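Local coordinates for adhesion and penetration protein autotransporter (PDB 3SYJ) that probably acts as a serine protease on the bacterial surface, and promotes adherence to and invasion of host cells and aggregation between bacteria, at residues T44-I49 and Q230-N235; P149-I154 and G192-G197; R13-N18 and G40-K45. One frame throughout, in Å; residues are numbered along the deposited sequence.

Contact 1 (T44-I49 and Q230-N235)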
loop_
_atom_site.group_PDB
_atom_site.type_symbol
_atom_site.label_atom_id
_atom_site.label_comp_id
_atom_site.label_asym_id
_atom_site.label_seq_id
_atom_site.Cartn_x
_atom_site.Cartn_y
_atom_site.Cartn_z
ATOM N N THR A 44 -36.032 21.276 32.925
ATOM C CA THR A 44 -36.024 21.818 31.571
ATOM C C THR A 44 -35.538 23.258 31.607
ATOM O O THR A 44 -35.109 23.798 30.593
ATOM C CB THR A 44 -37.422 21.774 30.904
ATOM O OG1 THR A 44 -38.333 22.618 31.619
ATOM C CG2 THR A 44 -37.967 20.356 30.886
ATOM N N LYS A 45 -35.602 23.872 32.785
ATOM C CA LYS A 45 -35.238 25.274 32.933
ATOM C C LYS A 45 -34.096 25.536 33.930
ATOM O O LYS A 45 -33.790 26.685 34.241
ATOM C CB LYS A 45 -36.474 26.100 33.276
ATOM C CG LYS A 45 -37.493 26.068 32.166
ATOM C CD LYS A 45 -38.853 26.590 32.602
ATOM C CE LYS A 45 -39.774 26.732 31.390
ATOM N NZ LYS A 45 -41.161 27.150 31.739
ATOM N N ALA A 46 -33.455 24.471 34.409
ATOM C CA ALA A 46 -32.272 24.611 35.246
ATOM C C ALA A 46 -31.472 23.333 35.173
ATOM O O ALA A 46 -32.040 22.261 34.980
ATOM C CB ALA A 46 -32.660 24.910 36.684
ATOM N N PRO A 47 -30.141 23.440 35.304
ATOM C CA PRO A 47 -29.314 22.238 35.422
ATOM C C PRO A 47 -29.608 21.592 36.771
ATOM O O PRO A 47 -29.803 22.320 37.748
ATOM C CB PRO A 47 -27.884 22.794 35.405
ATOM C CG PRO A 47 -28.011 24.193 34.862
ATOM C CD PRO A 47 -29.334 24.670 35.331
ATOM N N MET A 48 -29.672 20.263 36.820
ATOM C CA MET A 48 -29.978 19.551 38.066
ATOM C C MET A 48 -29.119 20.029 39.238
ATOM O O MET A 48 -27.894 20.092 39.139
ATOM C CB MET A 48 -29.782 18.042 37.890
ATOM C CG MET A 48 -30.029 17.238 39.153
ATOM S SD MET A 48 -31.764 17.211 39.692
ATOM C CE MET A 48 -31.655 16.090 41.085
ATOM N N ILE A 49 -29.777 20.343 40.351
ATOM C CA ILE A 49 -29.123 20.823 41.563
ATOM C C ILE A 49 -28.031 19.854 42.061
ATOM O O ILE A 49 -28.102 18.649 41.836
ATOM C CB ILE A 49 -30.190 21.044 42.669
ATOM C CG1 ILE A 49 -29.629 21.824 43.854
ATOM C CG2 ILE A 49 -30.787 19.717 43.128
ATOM C CD1 ILE A 49 -30.677 22.169 44.895
ATOM N N GLN A 230 -28.536 32.333 37.352
ATOM C CA GLN A 230 -28.194 30.966 36.966
ATOM C C GLN A 230 -27.606 30.175 38.132
ATOM O O GLN A 230 -26.620 29.454 37.980
ATOM C CB GLN A 230 -27.231 30.950 35.777
ATOM C CG GLN A 230 -27.802 31.580 34.527
ATOM C CD GLN A 230 -27.319 30.896 33.267
ATOM O OE1 GLN A 230 -26.111 30.737 33.049
ATOM N NE2 GLN A 230 -28.266 30.477 32.427
ATOM N N LYS A 231 -28.232 30.307 39.293
ATOM C CA LYS A 231 -27.725 29.703 40.513
ATOM C C LYS A 231 -28.844 28.949 41.175
ATOM O O LYS A 231 -29.978 29.414 41.185
ATOM C CB LYS A 231 -27.299 30.789 41.502
ATOM C CG LYS A 231 -25.834 31.132 41.537
ATOM C CD LYS A 231 -25.558 32.122 42.669
ATOM C CE LYS A 231 -24.076 32.164 43.006
ATOM N NZ LYS A 231 -23.239 32.600 41.846
ATOM N N TRP A 232 -28.528 27.801 41.754
ATOM C CA TRP A 232 -29.394 27.262 42.784
ATOM C C TRP A 232 -29.068 27.994 44.085
ATOM O O TRP A 232 -27.900 28.243 44.400
ATOM C CB TRP A 232 -29.210 25.752 42.933
ATOM C CG TRP A 232 -29.896 24.939 41.862
ATOM C CD1 TRP A 232 -29.316 24.358 40.765
ATOM C CD2 TRP A 232 -31.292 24.615 41.794
ATOM N NE1 TRP A 232 -30.268 23.691 40.019
ATOM C CE2 TRP A 232 -31.490 23.835 40.630
ATOM C CE3 TRP A 232 -32.397 24.909 42.604
ATOM C CZ2 TRP A 232 -32.743 23.339 40.262
ATOM C CZ3 TRP A 232 -33.652 24.413 42.229
ATOM C CH2 TRP A 232 -33.807 23.641 41.073
ATOM N N LEU A 233 -30.103 28.381 44.817
ATOM C CA LEU A 233 -29.933 29.036 46.110
ATOM C C LEU A 233 -30.761 28.269 47.106
ATOM O O LEU A 233 -31.804 27.717 46.740
ATOM C CB LEU A 233 -30.434 30.482 46.057
ATOM C CG LEU A 233 -29.683 31.441 45.134
ATOM C CD1 LEU A 233 -30.563 32.595 44.704
ATOM C CD2 LEU A 233 -28.460 31.958 45.841
ATOM N N ILE A 234 -30.320 28.208 48.356
ATOM C CA ILE A 234 -31.210 27.678 49.368
ATOM C C ILE A 234 -32.214 28.779 49.681
ATOM O O ILE A 234 -31.835 29.937 49.865
ATOM C CB ILE A 234 -30.495 27.168 50.646
ATOM C CG1 ILE A 234 -31.552 26.684 51.647
ATOM C CG2 ILE A 234 -29.618 28.244 51.255
ATOM C CD1 ILE A 234 -31.008 25.896 52.799
ATOM N N ASN A 235 -33.498 28.424 49.707
ATOM C CA ASN A 235 -34.551 29.418 49.889
ATOM C C ASN A 235 -35.174 29.347 51.272
ATOM O O ASN A 235 -35.554 30.362 51.839
ATOM C CB ASN A 235 -35.617 29.268 48.801
ATOM C CG ASN A 235 -36.685 30.355 48.857
ATOM O OD1 ASN A 235 -36.420 31.498 49.244
ATOM N ND2 ASN A 235 -37.898 29.998 48.461
#

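Contact 2 (P149-I154 and G192-G197)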
loop_
_atom_site.group_PDB
_atom_site.type_symbol
_atom_site.label_atom_id
_atom_site.label_comp_id
_atom_site.label_asym_id
_atom_site.label_seq_id
_atom_site.Cartn_x
_atom_site.Cartn_y
_atom_site.Cartn_z
ATOM N N PRO A 149 -37.873 29.492 38.029
ATOM C CA PRO A 149 -38.592 28.442 37.296
ATOM C C PRO A 149 -38.572 27.081 37.975
ATOM O O PRO A 149 -39.534 26.327 37.835
ATOM C CB PRO A 149 -37.829 28.350 35.977
ATOM C CG PRO A 149 -36.480 28.856 36.275
ATOM C CD PRO A 149 -36.612 29.870 37.370
ATOM N N GLU A 150 -37.491 26.767 38.682
ATOM C CA GLU A 150 -37.356 25.471 39.332
ATOM C C GLU A 150 -37.269 25.606 40.851
ATOM O O GLU A 150 -36.743 26.591 41.376
ATOM C CB GLU A 150 -36.139 24.731 38.780
ATOM C CG GLU A 150 -36.115 24.638 37.257
ATOM C CD GLU A 150 -36.944 23.494 36.702
ATOM O OE1 GLU A 150 -37.634 22.812 37.491
ATOM O OE2 GLU A 150 -36.899 23.266 35.473
ATOM N N ARG A 151 -37.811 24.618 41.554
ATOM C CA ARG A 151 -37.782 24.600 43.010
ATOM C C ARG A 151 -37.765 23.144 43.465
ATOM O O ARG A 151 -38.533 22.333 42.948
ATOM C CB ARG A 151 -38.999 25.333 43.592
ATOM C CG ARG A 151 -38.631 26.310 44.695
ATOM C CD ARG A 151 -39.726 26.528 45.722
ATOM N NE ARG A 151 -40.652 27.604 45.393
ATOM C CZ ARG A 151 -40.922 28.646 46.182
ATOM N NH1 ARG A 151 -40.329 28.782 47.355
ATOM N NH2 ARG A 151 -41.799 29.557 45.794
ATOM N N VAL A 152 -36.894 22.805 44.417
ATOM C CA VAL A 152 -36.789 21.423 44.896
ATOM C C VAL A 152 -36.599 21.337 46.417
ATOM O O VAL A 152 -36.239 22.324 47.062
ATOM C CB VAL A 152 -35.629 20.671 44.216
ATOM C CG1 VAL A 152 -35.791 20.677 42.708
ATOM C CG2 VAL A 152 -34.300 21.293 44.602
ATOM N N ARG A 153 -36.851 20.157 46.982
ATOM C CA ARG A 153 -36.601 19.901 48.403
ATOM C C ARG A 153 -36.094 18.476 48.607
ATOM O O ARG A 153 -36.144 17.642 47.702
ATOM C CB ARG A 153 -37.851 20.149 49.266
ATOM C CG ARG A 153 -38.971 19.104 49.115
ATOM C CD ARG A 153 -39.895 19.074 50.344
ATOM N NE ARG A 153 -39.158 18.678 51.547
ATOM C CZ ARG A 153 -38.978 17.420 51.949
ATOM N NH1 ARG A 153 -39.511 16.411 51.264
ATOM N NH2 ARG A 153 -38.274 17.167 53.051
ATOM N N ILE A 154 -35.607 18.190 49.803
ATOM C CA ILE A 154 -34.986 16.907 50.052
ATOM C C ILE A 154 -34.969 16.676 51.547
ATOM O O ILE A 154 -34.780 17.616 52.318
ATOM C CB ILE A 154 -33.547 16.888 49.491
ATOM C CG1 ILE A 154 -32.865 15.546 49.795
ATOM C CG2 ILE A 154 -32.748 18.062 50.053
ATOM C CD1 ILE A 154 -31.485 15.389 49.180
ATOM N N GLY A 192 -41.022 36.224 55.906
ATOM C CA GLY A 192 -40.226 35.207 56.573
ATOM C C GLY A 192 -40.648 33.772 56.327
ATOM O O GLY A 192 -40.100 32.850 56.937
ATOM N N TYR A 193 -41.608 33.565 55.432
ATOM C CA TYR A 193 -42.164 32.228 55.247
ATOM C C TYR A 193 -42.762 31.981 53.866
ATOM O O TYR A 193 -43.032 32.904 53.104
ATOM C CB TYR A 193 -43.229 31.953 56.308
ATOM C CG TYR A 193 -44.527 32.703 56.060
ATOM C CD1 TYR A 193 -45.531 32.153 55.269
ATOM C CD2 TYR A 193 -44.745 33.960 56.612
ATOM C CE1 TYR A 193 -46.714 32.830 55.038
ATOM C CE2 TYR A 193 -45.929 34.649 56.385
ATOM C CZ TYR A 193 -46.909 34.078 55.596
ATOM O OH TYR A 193 -48.084 34.757 55.365
ATOM N N SER A 194 -42.967 30.708 53.563
ATOM C CA SER A 194 -43.654 30.303 52.353
ATOM C C SER A 194 -44.300 28.938 52.599
ATOM O O SER A 194 -43.743 28.091 53.302
ATOM C CB SER A 194 -42.678 30.251 51.177
ATOM O OG SER A 194 -43.356 30.064 49.943
ATOM N N TYR A 195 -45.496 28.748 52.051
ATOM C CA TYR A 195 -46.170 27.456 52.102
ATOM C C TYR A 195 -46.198 26.845 50.703
ATOM O O TYR A 195 -46.503 27.524 49.722
ATOM C CB TYR A 195 -47.602 27.605 52.631
ATOM C CG TYR A 195 -47.708 27.781 54.131
ATOM C CD1 TYR A 195 -47.556 26.702 54.987
ATOM C CD2 TYR A 195 -47.976 29.023 54.687
ATOM C CE1 TYR A 195 -47.657 26.855 56.360
ATOM C CE2 TYR A 195 -48.079 29.189 56.058
ATOM C CZ TYR A 195 -47.918 28.102 56.893
ATOM O OH TYR A 195 -48.022 28.255 58.263
ATOM N N LEU A 196 -45.869 25.563 50.615
ATOM C CA LEU A 196 -45.964 24.842 49.358
ATOM C C LEU A 196 -46.788 23.587 49.592
ATOM O O LEU A 196 -46.624 22.898 50.603
ATOM C CB LEU A 196 -44.575 24.485 48.827
ATOM C CG LEU A 196 -43.522 25.597 48.791
ATOM C CD1 LEU A 196 -42.159 25.043 48.380
ATOM C CD2 LEU A 196 -43.943 26.752 47.867
ATOM N N GLY A 197 -47.679 23.286 48.661
ATOM C CA GLY A 197 -48.607 22.191 48.860
ATOM C C GLY A 197 -49.413 21.881 47.623
ATOM O O GLY A 197 -49.484 22.675 46.694
HETATM O O HOH W 1 -42.544 31.650 48.122
#

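Contact 3 (R13-N18 and G40-K45)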
loop_
_atom_site.group_PDB
_atom_site.type_symbol
_atom_site.label_atom_id
_atom_site.label_comp_id
_atom_site.label_asym_id
_atom_site.label_seq_id
_atom_site.Cartn_x
_atom_site.Cartn_y
_atom_site.Cartn_z
ATOM N N ARG A 13 -35.584 8.426 44.762
ATOM C CA ARG A 13 -34.337 8.047 45.408
ATOM C C ARG A 13 -33.157 8.571 44.593
ATOM O O ARG A 13 -32.246 9.179 45.142
ATOM C CB ARG A 13 -34.248 6.531 45.574
ATOM C CG ARG A 13 -35.241 5.938 46.572
ATOM C CD ARG A 13 -35.006 6.431 47.987
ATOM N NE ARG A 13 -33.586 6.610 48.264
ATOM C CZ ARG A 13 -32.742 5.617 48.505
ATOM N NH1 ARG A 13 -33.208 4.381 48.507
ATOM N NH2 ARG A 13 -31.451 5.851 48.731
ATOM N N ASP A 14 -33.186 8.344 43.283
ATOM C CA ASP A 14 -32.117 8.811 42.400
ATOM C C ASP A 14 -31.986 10.331 42.473
ATOM O O ASP A 14 -30.874 10.872 42.515
ATOM C CB ASP A 14 -32.361 8.361 40.954
ATOM C CG ASP A 14 -32.016 6.887 40.728
ATOM O OD1 ASP A 14 -31.448 6.261 41.653
ATOM O OD2 ASP A 14 -32.309 6.358 39.629
ATOM N N PHE A 15 -33.129 11.008 42.493
ATOM C CA PHE A 15 -33.188 12.465 42.583
ATOM C C PHE A 15 -32.358 12.944 43.778
ATOM O O PHE A 15 -31.506 13.819 43.636
ATOM C CB PHE A 15 -34.650 12.928 42.721
ATOM C CG PHE A 15 -34.908 14.326 42.220
ATOM C CD1 PHE A 15 -35.226 14.552 40.889
ATOM C CD2 PHE A 15 -34.847 15.413 43.082
ATOM C CE1 PHE A 15 -35.473 15.834 40.424
ATOM C CE2 PHE A 15 -35.093 16.699 42.624
ATOM C CZ PHE A 15 -35.409 16.911 41.294
ATOM N N ALA A 16 -32.590 12.342 44.945
ATOM C CA ALA A 16 -31.924 12.778 46.173
ATOM C C ALA A 16 -30.423 12.486 46.164
ATOM O O ALA A 16 -29.635 13.245 46.729
ATOM C CB ALA A 16 -32.572 12.140 47.377
ATOM N N GLU A 17 -30.038 11.382 45.529
ATOM C CA GLU A 17 -28.640 10.962 45.507
ATOM C C GLU A 17 -27.896 11.469 44.269
ATOM O O GLU A 17 -26.731 11.135 44.073
ATOM C CB GLU A 17 -28.524 9.426 45.578
ATOM C CG GLU A 17 -29.338 8.742 46.693
ATOM C CD GLU A 17 -28.872 9.099 48.103
ATOM O OE1 GLU A 17 -27.723 9.568 48.275
ATOM O OE2 GLU A 17 -29.664 8.897 49.051
ATOM N N ASN A 18 -28.561 12.269 43.435
ATOM C CA ASN A 18 -27.981 12.670 42.152
ATOM C C ASN A 18 -27.506 11.450 41.366
ATOM O O ASN A 18 -26.404 11.448 40.818
ATOM C CB ASN A 18 -26.810 13.655 42.339
ATOM C CG ASN A 18 -27.275 15.077 42.653
ATOM O OD1 ASN A 18 -26.977 15.611 43.720
ATOM N ND2 ASN A 18 -28.015 15.687 41.730
ATOM N N GLY A 40 -44.080 14.070 32.839
ATOM C CA GLY A 40 -43.489 15.378 32.644
ATOM C C GLY A 40 -42.004 15.274 32.374
ATOM O O GLY A 40 -41.422 14.189 32.432
ATOM N N THR A 41 -41.384 16.404 32.061
ATOM C CA THR A 41 -39.949 16.426 31.856
ATOM C C THR A 41 -39.306 17.278 32.934
ATOM O O THR A 41 -39.702 18.423 33.157
ATOM C CB THR A 41 -39.582 16.976 30.484
ATOM O OG1 THR A 41 -40.157 16.143 29.478
ATOM C CG2 THR A 41 -38.069 16.988 30.313
ATOM N N SER A 42 -38.312 16.710 33.601
ATOM C CA SER A 42 -37.700 17.362 34.745
ATOM C C SER A 42 -36.470 18.199 34.358
ATOM O O SER A 42 -35.732 17.849 33.431
ATOM C CB SER A 42 -37.334 16.311 35.794
ATOM O OG SER A 42 -36.833 16.923 36.965
ATOM N N MET A 43 -36.266 19.305 35.074
ATOM C CA MET A 43 -35.096 20.172 34.879
ATOM C C MET A 43 -34.962 20.675 33.439
ATOM O O MET A 43 -33.910 20.521 32.810
ATOM C CB MET A 43 -33.806 19.462 35.309
ATOM C CG MET A 43 -33.741 19.160 36.796
ATOM S SD MET A 43 -33.818 20.659 37.805
ATOM C CE MET A 43 -34.948 20.137 39.098
ATOM N N THR A 44 -36.032 21.276 32.925
ATOM C CA THR A 44 -36.024 21.818 31.571
ATOM C C THR A 44 -35.538 23.258 31.607
ATOM O O THR A 44 -35.109 23.798 30.593
ATOM C CB THR A 44 -37.422 21.774 30.904
ATOM O OG1 THR A 44 -38.333 22.618 31.619
ATOM C CG2 THR A 44 -37.967 20.356 30.886
ATOM N N LYS A 45 -35.602 23.872 32.785
ATOM C CA LYS A 45 -35.238 25.274 32.933
ATOM C C LYS A 45 -34.096 25.536 33.930
ATOM O O LYS A 45 -33.790 26.685 34.241
ATOM C CB LYS A 45 -36.474 26.100 33.276
ATOM C CG LYS A 45 -37.493 26.068 32.166
ATOM C CD LYS A 45 -38.853 26.590 32.602
ATOM C CE LYS A 45 -39.774 26.732 31.390
ATOM N NZ LYS A 45 -41.161 27.150 31.739
#

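Contact 1 (T44-I49 and Q230-N235)
The indole N-H of Trp-232 is spent on a backbone carbonyl: NE1 donates to Pro-47 O over 2.7 Å in a straight bond. The oxygen lies in the ring plane, at the edge of the indole, and the C=O...N angle of 174° shows that the N-H meets the carbonyl almost end on. Trp-232 sits on strand 231-238 of the protease domain, a member of the IgA1-protease (S6) family with the chymotrypsin-like fold of the PA clan, while Pro-47 belongs to the long irregular connection between strands 38-42 and 61-64. A single side chain therefore ties a loop without regular structure to a strand of the seven-stranded antiparallel sheet.

Apolar contacts complete the grip. Ile-49 lies across one face of the indole, the two side chains crossing at about a right angle. Its CB stands 3.6 Å from the centroid of the five-membered ring of Trp-232 and only 8° off the normal, which meets the geometry of a CH-pi contact. With CG1 anti to the backbone N (chi1 -168°), the longer branch of Ile-49 runs on over the ring system, and CG1 comes within 3.7 Å of Trp-232 CG. The hydrogen bond holds the indole at its edge, in the ring plane, and the CH-pi contact covers one face.

Tyr-225 on the adjoining strand 221-226 meets Trp-232 edge-to-face, and Val-152 of strand 151-155, one strand further across the sheet, touches both Ile-49 and the indole. At the benzene end of the indole the loop makes one further touch, oblique to the ring, where Ala-46 CB rests 3.9 Å from Trp-232 CZ2.

Contact 2 (P149-I154 and G192-G197)
Arg-151, Leu-196 and Ser-194 account for the whole of this small buried contact between strands 151-155 and 193-196. Both strands belong to the seven-stranded antiparallel sheet of the protease domain but are not neighbours in it: strands 221-226, 231-238 and 249-253 come between them. Yet the CA atoms of Arg-151 and Leu-196 are only 10.4 Å apart, so the sheet must curl round, consistent with a chymotrypsin-like barrel, and side chains alone span the gap.

Leu-196 meets the arginine with both methyl groups. CD1 packs 3.9 Å from Arg-151 CD, against the aliphatic part of the chain, whereas CD2 is centred over one face of the guanidinium, 3.9 Å from Arg-151 CZ. The bend of the arginine at chi3 (-89°) turns the flat group so that a face, not an N-H edge, is presented to the leucine.

Ser-194 is joined to the same group through water. Arg-151 NH2 donates to this water at 3.2 Å, the oxygen lying in the guanidinium plane, and the water also bonds to Ser-194 OG, modelled very close to it. Tyr-206 OH adds a weak hydrogen bond to Arg-151 NE. The chemistry is thus divided by direction: a leucine methyl lies over one guanidinium face while oxygens meet the N-H groups of NH2 and, weakly, NE, a division that probably lets a cationic side chain be accommodated in a buried position.

Contact 3 (R13-N18 and G40-K45)
Phe-15 meets Ser-42 and Met-43 where the N-terminal helix 9-17 packs beside the end of strand 38-42, the second strand of a two-stranded antiparallel hairpin in the protease domain. Followed along the helix, the segment starts with Arg-13, whose NH2 makes a salt bridge of 3.5 Å with Glu-17 OE2, one turn further on; the carboxylate oxygen lies in the guanidinium plane, at its edge. Glu-17 has a second cationic partner in Arg-56. Asp-14 turns to another part of the chain, accepting hydrogen bonds from His-596 ND1 and the backbone N of Ala-597, and so links the helix to a loop of the beta-helical passenger stalk.

Phe-15 alone carries the helix side of the contact. Its chi1 of -154° places CG anti to the backbone N, and the ring then reaches the strand with its rim. Ser-42 OG lies in the ring plane, 3.9 Å from Phe-15 CE1, a van der Waals approach to the edge and no hydrogen bond. Phe-22 packs edge-to-face with the same ring, and Val-152 of strand 151-155 touches both Phe-15 and Met-43.

The helix finishes in a Schellman motif, with Asn-18 at positive phi (52°) and a weak bond from Asn-18 N to Phe-15 O. Beyond that turn the Asn-18 side chain bonds to Phe-51 N, Phe-22 O and Ile-49 O. Across the contact, the Met-43 side chain bends at both chi2 and chi3 (137°), which brings its terminal methyl CE near the ring plane, 3.9 Å from Phe-15 CZ.

All three contacts lie within the protease domain, on the same side of the centre of the chain. Their centres are about 11 Å (contacts 1 and 3), 13 Å (1 and 2) and 15 Å (2 and 3) apart. Contact 3 closes first along the chain, and contact 1 starts on Thr-44 and Lys-45, which the two share; contact 2 is nested inside the loop that contact 1 closes. Contacts 1 and 2 reach the same seven-stranded sheet. Glu-150 OE2 probably accepts a hydrogen bond from Lys-45 N at 3.0 Å, and Trp-232 CZ2 packs on Met-43 SD. Helix 9-17 and the 40-49 region are thus packed onto that sheet, away from the probable active-site serine.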